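PDB 5FOC: leucyl-trna synthetase from Plasmodium falciparum, which probably attaches leucine to its cognate tRNA at the expense of ATP and, through the editing domain present here, removes wrongly attached amino acids. Local coordinates for residues 259-270 and 306-317; 182-190 and 247-255. The protein carries 2 engineered substitutions. One frame throughout, in Å; residues are numbered along the deposited sequence. Where two conformers were deposited one is given.

Interaction 1 (259-270 and 306-317); sequences SSDSTDDYACLE and NTGKYYYEKEKV
Asn-306, just ahead of helix 307-314, lays its amide oxygen OD1 3.2 Å from Ser-260 CB, and its CA-H points at the Ser-260 carbonyl oxygen. Ser-260 OG itself pairs with Ser-294. From Thr-307 the backbone N reaches Asp-261 OD1 through a water; Ser-296 and Cys-297 also hold that carboxylate, and Thr-307 OG1 bonds Gln-336. The backbones draw close at Gly-308, where no side chain separates the helix from the turn at 260-262. Gly-308 N donates to Ser-260 O (3.0 Å), arriving above the carbonyl plane, and a second water links the same oxygen to Lys-309 N. Gly-308 O accepts from Thr-263 OG1 at 2.9 Å, in the carbonyl plane on a lone pair, in addition to its helical bond from Tyr-312 N. In this editing (CP1) insertion of a class I synthetase, the first turns of helix 263-274 (residues 263-270) pack across helix 307-314 at -76°, the segment axes 8.0 Å apart. Lys-309 sets CB over one face of the Tyr-266 ring, 3.9 Å from its centroid, and its extended chain runs on past the hydroxyl. Tyr-312 is a knob in the hole formed by Thr-263, Tyr-266, Ala-267 and Glu-270. Its CD2 lies 3.5 Å from Tyr-266 CE2, the ring planes inclined at 59°, while a water joins its OH to Ala-267 O. With OG1 beside its own backbone N (chi1 -61°), Thr-263 sends CG2 to the edge of the Tyr-312 ring. After the Schellman motif at Lys-316, Val-317 CG2 meets Thr-263 CG2 at 4.2 Å, and Leu-325 and Ile-328 of helix 325-339 also touch the valine.

Interaction 2 (182-190 and 247-255); sequences IYVCSENSL and KMNISTGIV
Ser-186 N donates to Thr-252 O at 2.9 Å, a bent bond (134° at the hydrogen) that ties the end of strand 181-185 to a type II' beta turn, Ile-250 to Gly-253, leading into strand 254-257. Both strands belong to the large mixed sheet of the editing domain, and the contact joins the loops at their ends. The straighter bond comes from Asn-188: ND2 meets Ser-251 O at 2.9 Å and 165°, on a lone pair in the carbonyl plane and with the acceptor nearly in the amide plane. CG stands anti to the backbone N (chi1 175°), which carries ND2 over to Ser-251 O. The backbone itself sets Asn-188 CB 3.1 Å from Met-248 O, a close contact. Ser-186 OG lies 2.9 Å from Ser-251 O. Met-248, bent at chi2 and chi3, curls its CE back to within 3.8 Å of Ser-186 CB. One water, bonded to Ser-186 OG, lies near Met-248 O and Ile-250 O and cannot serve every acceptor around it; another relays Asn-188 N to Met-248 O.

Further out, Asn-188 ND2 also bonds Glu-374 OE1, and its two acceptors set which way round the amide lies, while OE2 holds the turn at Ser-251 N. Ser-251 OG pairs with Ser-126 OG and Thr-252 OG1 with Leu-124 O, which joins the turn to strand 120-127; the same strand pairs with 181-185 through Ile-182 and Val-184. Within 182-190, Ser-189 OG donates to Ser-186 O at 2.8 Å, bridging the bend that follows the strand. Beyond the turn, the methyl CD1 of Ile-254 presses end-on against Val-184 O at 3.1 Å.

In the fold
Interaction 2 comes first along the chain and closes before interaction 1 opens; the two follow directly, since strand 254-257 leads into the turn that starts helix 263-274. Their centres lie 24 Å apart, and their segments do not otherwise touch. Interaction 2 lies 8 Å from the centre of the chain, among loops at the ends of strands in the mixed sheet, close to the C-terminal residue Glu-374. Interaction 1 is 20 Å out, where helices 263-274 and 307-314 pack together and helix 325-339 borders them. The run from 247 to 270 thus passes from the large mixed sheet of the editing domain to the helices 263-274 and 307-314 at its periphery.

Interaction 1 (259-270 and 306-317)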
loop_
_atom_site.group_PDB
_atom_site.type_symbol
_atom_site.label_atom_id
_atom_site.label_comp_id
_atom_site.label_asym_id
_atom_site.label_seq_id
_atom_site.Cartn_x
_atom_site.Cartn_y
_atom_site.Cartn_z
ATOM N N SER A 259 -4.236 12.117 4.384
ATOM C CA SER A 259 -3.759 13.106 5.337
ATOM C C SER A 259 -4.846 13.985 5.945
ATOM O O SER A 259 -4.673 14.512 7.053
ATOM C CB SER A 259 -2.612 13.933 4.790
ATOM O OG SER A 259 -3.047 14.582 3.607
ATOM N N SER A 260 -5.986 14.079 5.280
ATOM C CA SER A 260 -7.117 14.822 5.812
ATOM C C SER A 260 -7.736 14.155 7.018
ATOM O O SER A 260 -8.194 14.858 7.872
ATOM C CB SER A 260 -8.215 14.996 4.755
ATOM O OG SER A 260 -8.573 13.778 4.160
ATOM N N ASP A 261 -7.777 12.829 6.988
ATOM C CA ASP A 261 -8.621 12.061 7.928
ATOM C C ASP A 261 -7.869 11.223 8.920
ATOM O O ASP A 261 -8.531 10.547 9.797
ATOM C CB ASP A 261 -9.511 11.171 7.120
ATOM C CG ASP A 261 -10.503 11.964 6.252
ATOM O OD1 ASP A 261 -10.900 13.087 6.642
ATOM O OD2 ASP A 261 -10.937 11.398 5.229
ATOM N N SER A 262 -6.552 11.269 8.886
ATOM C CA SER A 262 -5.700 10.494 9.783
ATOM C C SER A 262 -4.592 11.372 10.316
ATOM O O SER A 262 -3.867 11.999 9.544
ATOM C CB SER A 262 -5.110 9.290 9.086
ATOM O OG SER A 262 -3.936 8.836 9.732
ATOM N N THR A 263 -4.463 11.450 11.640
ATOM C CA THR A 263 -3.450 12.289 12.260
ATOM C C THR A 263 -2.040 11.761 12.018
ATOM O O THR A 263 -1.120 12.565 11.845
ATOM C CB THR A 263 -3.720 12.498 13.752
ATOM O OG1 THR A 263 -4.980 13.150 13.887
ATOM C CG2 THR A 263 -2.662 13.352 14.384
ATOM N N ASP A 264 -1.850 10.449 11.973
ATOM C CA ASP A 264 -0.517 9.924 11.732
ATOM C C ASP A 264 -0.102 10.236 10.288
ATOM O O ASP A 264 1.037 10.682 10.061
ATOM C CB ASP A 264 -0.327 8.433 12.043
ATOM C CG ASP A 264 -1.358 7.552 11.454
ATOM O OD1 ASP A 264 -2.509 7.979 11.197
ATOM O OD2 ASP A 264 -1.021 6.369 11.278
ATOM N N ASP A 265 -1.048 10.084 9.361
ATOM C CA ASP A 265 -0.776 10.368 7.922
ATOM C C ASP A 265 -0.460 11.825 7.775
ATOM O O ASP A 265 0.530 12.191 7.131
ATOM C CB ASP A 265 -1.997 10.020 7.064
ATOM C CG ASP A 265 -2.281 8.509 7.021
ATOM O OD1 ASP A 265 -1.482 7.737 7.656
ATOM O OD2 ASP A 265 -3.271 8.078 6.404
ATOM N N TYR A 266 -1.282 12.670 8.382
ATOM C CA TYR A 266 -1.038 14.108 8.380
ATOM C C TYR A 266 0.357 14.441 8.898
ATOM O O TYR A 266 1.105 15.261 8.308
ATOM C CB TYR A 266 -2.082 14.846 9.221
ATOM C CG TYR A 266 -1.938 16.325 9.086
ATOM C CD1 TYR A 266 -2.571 16.986 8.045
ATOM C CD2 TYR A 266 -1.111 17.062 9.925
ATOM C CE1 TYR A 266 -2.388 18.368 7.853
ATOM C CE2 TYR A 266 -0.920 18.436 9.739
ATOM C CZ TYR A 266 -1.570 19.088 8.702
ATOM O OH TYR A 266 -1.409 20.441 8.499
ATOM N N ALA A 267 0.692 13.846 10.052
ATOM C CA ALA A 267 1.968 14.089 10.711
ATOM C C ALA A 267 3.152 13.755 9.818
ATOM O O ALA A 267 4.121 14.519 9.751
ATOM C CB ALA A 267 2.066 13.278 11.991
ATOM N N CYS A 268 3.070 12.622 9.151
ATOM C CA CYS A 268 4.178 12.117 8.339
ATOM C C CYS A 268 4.362 13.014 7.089
ATOM O O CYS A 268 5.497 13.407 6.738
ATOM C CB CYS A 268 3.937 10.678 7.935
ATOM S SG CYS A 268 5.230 9.947 6.948
ATOM N N LEU A 269 3.238 13.318 6.453
ATOM C CA LEU A 269 3.272 14.204 5.291
ATOM C C LEU A 269 3.815 15.587 5.678
ATOM O O LEU A 269 4.665 16.146 4.952
ATOM C CB LEU A 269 1.895 14.259 4.608
ATOM C CG LEU A 269 1.798 15.170 3.362
ATOM C CD1 LEU A 269 2.854 14.829 2.290
ATOM C CD2 LEU A 269 0.365 15.102 2.815
ATOM N N GLU A 270 3.389 16.125 6.809
ATOM C CA GLU A 270 3.890 17.393 7.327
ATOM C C GLU A 270 5.406 17.372 7.602
ATOM O O GLU A 270 6.076 18.332 7.301
ATOM C CB GLU A 270 3.086 17.813 8.562
ATOM C CG GLU A 270 3.548 19.077 9.272
ATOM C CD GLU A 270 3.208 20.382 8.572
ATOM O OE1 GLU A 270 2.678 20.380 7.437
ATOM O OE2 GLU A 270 3.493 21.439 9.187
ATOM N N ASN A 306 -11.358 17.413 7.950
ATOM C CA ASN A 306 -9.912 17.568 8.165
ATOM C C ASN A 306 -9.545 17.358 9.622
ATOM O O ASN A 306 -8.752 18.086 10.192
ATOM C CB ASN A 306 -9.411 18.879 7.576
ATOM C CG ASN A 306 -9.442 18.818 6.090
ATOM O OD1 ASN A 306 -8.725 18.030 5.515
ATOM N ND2 ASN A 306 -10.325 19.580 5.462
ATOM N N THR A 307 -10.135 16.307 10.178
ATOM C CA THR A 307 -9.916 15.967 11.554
ATOM C C THR A 307 -8.485 15.485 11.865
ATOM O O THR A 307 -8.036 15.579 13.023
ATOM C CB THR A 307 -11.001 14.961 12.094
ATOM O OG1 THR A 307 -10.944 13.732 11.389
ATOM C CG2 THR A 307 -12.398 15.528 11.940
ATOM N N GLY A 308 -7.771 14.975 10.871
ATOM C CA GLY A 308 -6.394 14.583 11.065
ATOM C C GLY A 308 -5.535 15.749 11.496
ATOM O O GLY A 308 -4.774 15.645 12.441
ATOM N N LYS A 309 -5.649 16.863 10.760
ATOM C CA LYS A 309 -4.976 18.109 11.101
ATOM C C LYS A 309 -5.488 18.647 12.448
ATOM O O LYS A 309 -4.707 19.094 13.278
ATOM C CB LYS A 309 -5.213 19.154 9.999
ATOM C CG LYS A 309 -4.499 20.482 10.218
ATOM C CD LYS A 309 -4.721 21.463 9.072
ATOM C CE LYS A 309 -4.189 22.802 9.518
ATOM N NZ LYS A 309 -4.328 23.912 8.561
ATOM N N TYR A 310 -6.800 18.645 12.635
ATOM C CA TYR A 310 -7.396 19.168 13.882
ATOM C C TYR A 310 -6.770 18.507 15.134
ATOM O O TYR A 310 -6.389 19.211 16.047
ATOM C CB TYR A 310 -8.919 18.986 13.896
ATOM C CG TYR A 310 -9.567 19.533 15.137
ATOM C CD1 TYR A 310 -9.976 20.862 15.215
ATOM C CD2 TYR A 310 -9.776 18.711 16.255
ATOM C CE1 TYR A 310 -10.557 21.372 16.375
ATOM C CE2 TYR A 310 -10.366 19.204 17.401
ATOM C CZ TYR A 310 -10.748 20.534 17.456
ATOM O OH TYR A 310 -11.344 20.998 18.607
ATOM N N TYR A 311 -6.656 17.178 15.151
ATOM C CA TYR A 311 -6.042 16.467 16.313
ATOM C C TYR A 311 -4.513 16.558 16.374
ATOM O O TYR A 311 -3.944 16.564 17.467
ATOM C CB TYR A 311 -6.552 15.028 16.438
ATOM C CG TYR A 311 -7.980 15.057 16.914
ATOM C CD1 TYR A 311 -8.291 15.285 18.281
ATOM C CD2 TYR A 311 -9.040 14.966 16.021
ATOM C CE1 TYR A 311 -9.619 15.365 18.723
ATOM C CE2 TYR A 311 -10.378 15.011 16.467
ATOM C CZ TYR A 311 -10.667 15.233 17.812
ATOM O OH TYR A 311 -11.993 15.295 18.246
ATOM N N TYR A 312 -3.855 16.640 15.207
ATOM C CA TYR A 312 -2.433 16.961 15.155
ATOM C C TYR A 312 -2.150 18.244 15.945
ATOM O O TYR A 312 -1.287 18.275 16.821
ATOM C CB TYR A 312 -2.009 17.134 13.708
ATOM C CG TYR A 312 -0.563 17.437 13.485
ATOM C CD1 TYR A 312 0.405 16.426 13.549
ATOM C CD2 TYR A 312 -0.149 18.744 13.182
ATOM C CE1 TYR A 312 1.743 16.694 13.327
ATOM C CE2 TYR A 312 1.198 19.029 12.959
ATOM C CZ TYR A 312 2.135 17.999 13.023
ATOM O OH TYR A 312 3.442 18.260 12.801
ATOM N N GLU A 313 -2.920 19.284 15.651
ATOM C CA GLU A 313 -2.729 20.607 16.265
ATOM C C GLU A 313 -3.167 20.681 17.715
ATOM O O GLU A 313 -2.438 21.220 18.548
ATOM C CB GLU A 313 -3.482 21.670 15.476
ATOM C CG GLU A 313 -2.919 21.899 14.077
ATOM C CD GLU A 313 -3.756 22.875 13.286
ATOM O OE1 GLU A 313 -4.949 23.047 13.658
ATOM O OE2 GLU A 313 -3.237 23.471 12.295
ATOM N N LYS A 314 -4.360 20.156 18.004
ATOM C CA LYS A 314 -4.931 20.224 19.345
ATOM C C LYS A 314 -4.106 19.405 20.326
ATOM O O LYS A 314 -3.896 19.866 21.443
ATOM C CB LYS A 314 -6.378 19.741 19.355
ATOM C CG LYS A 314 -7.100 19.879 20.682
ATOM C CD LYS A 314 -8.458 19.219 20.584
ATOM C CE LYS A 314 -9.226 19.292 21.884
ATOM N NZ LYS A 314 -10.637 18.894 21.635
ATOM N N GLU A 315 -3.625 18.219 19.925
ATOM C CA GLU A 315 -2.817 17.371 20.850
ATOM C C GLU A 315 -1.311 17.668 20.815
ATOM O O GLU A 315 -0.515 16.996 21.500
ATOM C CB GLU A 315 -3.053 15.874 20.637
ATOM C CG GLU A 315 -4.498 15.404 20.564
ATOM C CD GLU A 315 -5.332 15.690 21.793
ATOM O OE1 GLU A 315 -4.783 15.744 22.913
ATOM O OE2 GLU A 315 -6.569 15.838 21.626
ATOM N N LYS A 316 -0.935 18.683 20.039
ATOM C CA LYS A 316 0.433 19.193 19.952
ATOM C C LYS A 316 1.440 18.157 19.473
ATOM O O LYS A 316 2.569 18.093 19.970
ATOM C CB LYS A 316 0.867 19.821 21.293
ATOM C CG LYS A 316 -0.049 20.929 21.753
ATOM C CD LYS A 316 0.176 22.187 20.943
ATOM C CE LYS A 316 -0.997 23.119 21.125
ATOM N NZ LYS A 316 -0.582 24.515 20.862
ATOM N N VAL A 317 1.039 17.361 18.487
ATOM C CA VAL A 317 1.895 16.314 17.936
ATOM C C VAL A 317 3.153 16.926 17.360
ATOM O O VAL A 317 3.083 17.844 16.531
ATOM C CB VAL A 317 1.197 15.521 16.821
ATOM C CG1 VAL A 317 2.211 14.616 16.118
ATOM C CG2 VAL A 317 -0.021 14.771 17.372
HETATM O O HOH W 1 -6.377 17.024 8.175
HETATM O O HOH W 2 -11.731 14.194 8.934
HETATM O O HOH W 3 4.715 16.096 11.951
#

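Interaction 2 (182-190 and 247-255)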
loop_
_atom_site.group_PDB
_atom_site.type_symbol
_atom_site.label_atom_id
_atom_site.label_comp_id
_atom_site.label_asym_id
_atom_site.label_seq_id
_atom_site.Cartn_x
_atom_site.Cartn_y
_atom_site.Cartn_z
ATOM N N ILE A 182 1.066 -9.041 -10.115
ATOM C CA ILE A 182 2.255 -9.041 -9.312
ATOM C C ILE A 182 1.915 -8.224 -8.088
ATOM O O ILE A 182 1.760 -7.041 -8.174
ATOM C CB ILE A 182 3.472 -8.441 -10.025
ATOM C CG1 ILE A 182 3.838 -9.310 -11.211
ATOM C CG2 ILE A 182 4.641 -8.327 -9.081
ATOM C CD1 ILE A 182 4.665 -8.599 -12.250
ATOM N N TYR A 183 1.831 -8.878 -6.901
ATOM C CA TYR A 183 1.660 -8.158 -5.661
ATOM C C TYR A 183 2.933 -7.835 -4.922
ATOM O O TYR A 183 3.859 -8.619 -4.932
ATOM C CB TYR A 183 0.738 -8.969 -4.732
ATOM C CG TYR A 183 -0.697 -9.095 -5.193
ATOM C CD1 TYR A 183 -1.446 -7.961 -5.576
ATOM C CD2 TYR A 183 -1.330 -10.349 -5.316
ATOM C CE1 TYR A 183 -2.771 -8.067 -5.986
ATOM C CE2 TYR A 183 -2.657 -10.459 -5.741
ATOM C CZ TYR A 183 -3.386 -9.320 -6.070
ATOM O OH TYR A 183 -4.681 -9.317 -6.515
ATOM N N VAL A 184 2.979 -6.639 -4.334
ATOM C CA VAL A 184 4.067 -6.217 -3.495
ATOM C C VAL A 184 3.511 -6.153 -2.056
ATOM O O VAL A 184 2.488 -5.486 -1.795
ATOM C CB VAL A 184 4.609 -4.815 -3.839
ATOM C CG1 VAL A 184 5.855 -4.526 -3.050
ATOM C CG2 VAL A 184 4.928 -4.726 -5.348
ATOM N N CYS A 185 4.230 -6.799 -1.150
ATOM C CA CYS A 185 3.735 -6.935 0.260
ATOM C C CYS A 185 4.862 -7.391 1.162
ATOM O O CYS A 185 5.884 -7.885 0.724
ATOM C CB CYS A 185 2.591 -7.916 0.286
ATOM S SG CYS A 185 2.996 -9.570 -0.319
ATOM N N SER A 186 4.608 -7.272 2.472
ATOM C CA SER A 186 5.564 -7.698 3.459
ATOM C C SER A 186 5.637 -9.256 3.562
ATOM O O SER A 186 4.718 -9.991 3.191
ATOM C CB SER A 186 5.152 -7.138 4.836
ATOM O OG SER A 186 3.872 -7.634 5.212
ATOM N N GLU A 187 6.776 -9.710 4.079
ATOM C CA GLU A 187 6.952 -11.111 4.440
ATOM C C GLU A 187 5.838 -11.569 5.372
ATOM O O GLU A 187 5.215 -12.615 5.133
ATOM C CB GLU A 187 8.289 -11.323 5.145
ATOM C CG GLU A 187 8.627 -12.787 5.353
ATOM C CD GLU A 187 9.912 -12.987 6.102
ATOM O OE1 GLU A 187 10.496 -12.008 6.596
ATOM O OE2 GLU A 187 10.326 -14.144 6.211
ATOM N N ASN A 188 5.586 -10.752 6.381
ATOM C CA ASN A 188 4.496 -10.999 7.358
ATOM C C ASN A 188 3.186 -11.416 6.719
ATOM O O ASN A 188 2.491 -12.280 7.213
ATOM C CB ASN A 188 4.239 -9.751 8.203
ATOM C CG ASN A 188 3.062 -9.907 9.133
ATOM O OD1 ASN A 188 3.190 -10.640 10.167
ATOM N ND2 ASN A 188 1.932 -9.302 8.838
ATOM N N SER A 189 2.802 -10.758 5.630
ATOM C CA SER A 189 1.501 -11.034 5.027
ATOM C C SER A 189 1.418 -12.324 4.220
ATOM O O SER A 189 0.339 -12.767 3.915
ATOM C CB SER A 189 1.048 -9.849 4.171
ATOM O OG SER A 189 1.888 -9.685 3.051
ATOM N N LEU A 190 2.536 -12.925 3.850
ATOM C CA LEU A 190 2.528 -13.907 2.758
ATOM C C LEU A 190 1.658 -15.125 3.000
ATOM O O LEU A 190 0.746 -15.421 2.242
ATOM C CB LEU A 190 3.947 -14.314 2.388
ATOM C CG LEU A 190 4.804 -13.251 1.650
ATOM C CD1 LEU A 190 6.230 -13.746 1.556
ATOM C CD2 LEU A 190 4.275 -12.875 0.252
ATOM N N LYS A 247 4.873 -0.799 11.015
ATOM C CA LYS A 247 5.326 -2.007 11.683
ATOM C C LYS A 247 5.242 -3.218 10.768
ATOM O O LYS A 247 4.171 -3.531 10.232
ATOM C CB LYS A 247 4.448 -2.270 12.932
ATOM C CG LYS A 247 4.577 -1.220 14.032
ATOM C CD LYS A 247 5.987 -1.137 14.636
ATOM C CE LYS A 247 6.164 0.058 15.587
ATOM N NZ LYS A 247 6.159 1.360 14.811
ATOM N N MET A 248 6.369 -3.907 10.594
ATOM C CA MET A 248 6.433 -5.013 9.667
ATOM C C MET A 248 5.704 -6.278 10.103
ATOM O O MET A 248 5.502 -7.164 9.303
ATOM C CB MET A 248 7.881 -5.306 9.339
ATOM C CG MET A 248 8.581 -4.146 8.621
ATOM S SD MET A 248 7.719 -3.291 7.255
ATOM C CE MET A 248 7.742 -4.519 5.953
ATOM N N ASN A 249 5.261 -6.321 11.347
ATOM C CA ASN A 249 4.442 -7.414 11.821
ATOM C C ASN A 249 2.932 -7.175 11.693
ATOM O O ASN A 249 2.158 -8.046 12.075
ATOM C CB ASN A 249 4.831 -7.823 13.250
ATOM C CG ASN A 249 4.626 -6.720 14.273
ATOM O OD1 ASN A 249 4.639 -5.541 13.954
ATOM N ND2 ASN A 249 4.480 -7.101 15.512
ATOM N N ILE A 250 2.515 -6.085 11.033
ATOM C CA ILE A 250 1.111 -5.750 10.895
ATOM C C ILE A 250 0.753 -5.784 9.398
ATOM O O ILE A 250 1.373 -5.029 8.584
ATOM C CB ILE A 250 0.821 -4.357 11.469
ATOM C CG1 ILE A 250 1.097 -4.305 12.990
ATOM C CG2 ILE A 250 -0.598 -3.896 11.100
ATOM C CD1 ILE A 250 0.246 -5.248 13.743
ATOM N N SER A 251 -0.169 -6.658 9.022
ATOM C CA SER A 251 -0.719 -6.730 7.674
ATOM C C SER A 251 0.401 -6.736 6.609
ATOM O O SER A 251 1.395 -7.425 6.722
ATOM C CB SER A 251 -1.737 -5.600 7.506
ATOM O OG SER A 251 -2.523 -5.761 6.353
ATOM N N THR A 252 0.198 -5.930 5.542
ATOM C CA THR A 252 1.126 -5.955 4.410
ATOM C C THR A 252 2.257 -4.909 4.418
ATOM O O THR A 252 3.129 -4.975 3.525
ATOM C CB THR A 252 0.336 -5.636 3.097
ATOM O OG1 THR A 252 -0.304 -4.374 3.244
ATOM C CG2 THR A 252 -0.726 -6.662 2.851
ATOM N N GLY A 253 2.206 -3.963 5.353
ATOM C CA GLY A 253 3.296 -3.050 5.607
ATOM C C GLY A 253 3.241 -1.959 4.504
ATOM O O GLY A 253 4.232 -1.262 4.374
ATOM N N ILE A 254 2.095 -1.779 3.886
ATOM C CA ILE A 254 1.894 -0.664 2.880
ATOM C C ILE A 254 0.581 -0.030 3.301
ATOM O O ILE A 254 -0.431 -0.741 3.461
ATOM C CB ILE A 254 1.764 -1.228 1.481
ATOM C CG1 ILE A 254 3.052 -1.958 1.125
ATOM C CG2 ILE A 254 1.534 -0.039 0.498
ATOM C CD1 ILE A 254 2.971 -3.046 0.080
ATOM N N VAL A 255 0.577 1.273 3.501
ATOM C CA VAL A 255 -0.636 1.925 3.867
ATOM C C VAL A 255 -1.002 3.132 2.995
ATOM O O VAL A 255 -0.131 3.902 2.632
ATOM C CB VAL A 255 -0.625 2.325 5.340
ATOM C CG1 VAL A 255 -0.482 1.077 6.227
ATOM C CG2 VAL A 255 0.457 3.285 5.658
HETATM O O HOH W 4 3.918 -5.855 7.389
HETATM O O HOH W 5 7.201 -8.577 7.294
#